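Local structure of heavy metal-binding domain-containing protein (Pediococcus pentosaceus, 3QKB) at residues D51-N54 / M55-Q58. The protein is of unknown function but belongs to the DUF74 family and may bind heavy metals. Numbering follows the deposited sequence. Where two conformers were deposited one is given.
Sequences DKYN and MFDQ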
loop_
_atom_site.group_PDB
_atom_site.type_symbol
_atom_site.label_atom_id
_atom_site.label_comp_id
_atom_site.label_asym_id
_atom_site.label_seq_id
_atom_site.Cartn_x
_atom_site.Cartn_y
_atom_site.Cartn_z
ATOM N N ASP A 51 -13.926 10.655 16.764
ATOM C CA ASP A 51 -14.682 10.163 15.594
ATOM C C ASP A 51 -14.443 10.944 14.282
ATOM O O ASP A 51 -14.982 10.563 13.257
ATOM C CB ASP A 51 -16.191 10.110 15.918
ATOM C CG ASP A 51 -16.785 11.466 16.208
ATOM O OD1 ASP A 51 -16.065 12.325 16.754
ATOM O OD2 ASP A 51 -17.981 11.662 15.924
ATOM N N LYS A 52 -13.609 11.990 14.301
ATOM C CA LYS A 52 -13.557 12.975 13.195
ATOM C C LYS A 52 -12.499 12.600 12.167
ATOM O O LYS A 52 -11.516 13.322 11.986
ATOM C CB LYS A 52 -13.264 14.384 13.738
ATOM C CG LYS A 52 -14.247 14.907 14.773
ATOM C CD LYS A 52 -15.605 15.287 14.167
ATOM C CE LYS A 52 -16.470 16.061 15.180
ATOM N NZ LYS A 52 -16.661 15.367 16.504
ATOM N N TYR A 53 -12.698 11.478 11.472
ATOM C CA TYR A 53 -11.690 10.995 10.500
ATOM C C TYR A 53 -11.677 11.809 9.206
ATOM O O TYR A 53 -10.682 11.803 8.508
ATOM C CB TYR A 53 -11.803 9.464 10.301
ATOM C CG TYR A 53 -11.537 8.793 11.624
ATOM C CD1 TYR A 53 -10.232 8.730 12.142
ATOM C CD2 TYR A 53 -12.584 8.390 12.449
ATOM C CE1 TYR A 53 -9.974 8.211 13.405
ATOM C CE2 TYR A 53 -12.332 7.855 13.717
ATOM C CZ TYR A 53 -11.018 7.770 14.179
ATOM O OH TYR A 53 -10.781 7.268 15.428
ATOM N N ASN A 54 -12.739 12.580 8.949
ATOM C CA ASN A 54 -12.767 13.683 7.943
ATOM C C ASN A 54 -11.599 14.665 8.036
ATOM O O ASN A 54 -11.259 15.349 7.076
ATOM C CB ASN A 54 -14.094 14.483 8.054
ATOM C CG ASN A 54 -14.323 15.082 9.463
ATOM O OD1 ASN A 54 -14.593 14.354 10.422
ATOM N ND2 ASN A 54 -14.219 16.406 9.576
HETATM N N MSE A 55 -11.010 14.767 9.225
HETATM C CA MSE A 55 -9.873 15.645 9.435
HETATM C C MSE A 55 -8.585 15.190 8.787
HETATM O O MSE A 55 -7.628 15.970 8.753
HETATM C CB MSE A 55 -9.641 15.869 10.929
HETATM C CG MSE A 55 -10.722 16.761 11.562
HETATM SE SE MSE A 55 -10.186 17.187 13.312
HETATM C CE MSE A 55 -9.635 19.037 13.033
ATOM N N PHE A 56 -8.539 13.943 8.288
ATOM C CA PHE A 56 -7.477 13.518 7.372
ATOM C C PHE A 56 -7.404 14.360 6.095
ATOM O O PHE A 56 -6.342 14.455 5.502
ATOM C CB PHE A 56 -7.626 12.036 6.960
ATOM C CG PHE A 56 -6.922 11.070 7.861
ATOM C CD1 PHE A 56 -5.585 10.818 7.687
ATOM C CD2 PHE A 56 -7.604 10.392 8.875
ATOM C CE1 PHE A 56 -4.921 9.906 8.509
ATOM C CE2 PHE A 56 -6.960 9.481 9.701
ATOM C CZ PHE A 56 -5.625 9.234 9.529
ATOM N N ASP A 57 -8.526 14.921 5.652
ATOM C CA ASP A 57 -8.563 15.714 4.412
ATOM C C ASP A 57 -7.451 16.778 4.366
ATOM O O ASP A 57 -6.652 16.814 3.418
ATOM C CB ASP A 57 -9.946 16.382 4.239
ATOM C CG ASP A 57 -11.084 15.361 3.872
ATOM O OD1 ASP A 57 -10.823 14.116 3.663
ATOM O OD2 ASP A 57 -12.246 15.836 3.797
ATOM N N GLN A 58 -7.377 17.569 5.437
ATOM C CA GLN A 58 -6.313 18.575 5.656
ATOM C C GLN A 58 -4.926 18.029 5.428
ATOM O O GLN A 58 -4.077 18.691 4.830
ATOM C CB GLN A 58 -6.287 19.065 7.111
ATOM C CG GLN A 58 -7.529 19.643 7.683
ATOM C CD GLN A 58 -7.451 19.681 9.178
ATOM O OE1 GLN A 58 -8.400 19.292 9.876
ATOM N NE2 GLN A 58 -6.301 20.119 9.697
#
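Three successive i-to-i+3 backbone hydrogen bonds wind the chain from Lys52 to Asp57 into overlapping type I beta turns: Met55 N to Lys52 O (3.2 Å), Phe56 N to Tyr53 O (3.0 Å) and Asp57 N to Asn54 O (3.1 Å). Each N-H points fairly straight at its acceptor, yet each donor sits about 50° above the carbonyl plane. Overlapping the first of them, an inverse gamma turn centred on Lys52 is closed by a weak hydrogen bond from Tyr53 N to Asp51 O. Tyr53 and Phe56 project side by side from one flank, and Tyr53 CD1 meets Phe56 CE2 at 4.2 Å, an edge contact near the plane of the tyrosine ring. The edge of the Phe56 ring also lies against the peptide, with CD2 3.4 Å from Tyr53 O, which is in the ring plane. Both rings reach the sheet beneath, touching Val88 and Leu98, while Phe97 and His101 of a neighbouring subunit meet Tyr53 and Phe56 respectively. On another flank, the selenium of selenomethionine Met55 lies 4.2 Å from Lys52 CB. The lysine chain, bent at chi2 (-72°) and chi4 (-54°), curls back so that NZ forms a salt bridge with Asp51 OD1 (3.1 Å). The overlapping turns make a 3-10-like lead-in from the loop after strand 31-44 to helix 56-73, with the Tyr53 and Phe56 rings turned into the seam between the sheet and the adjoining subunit of the pentamer.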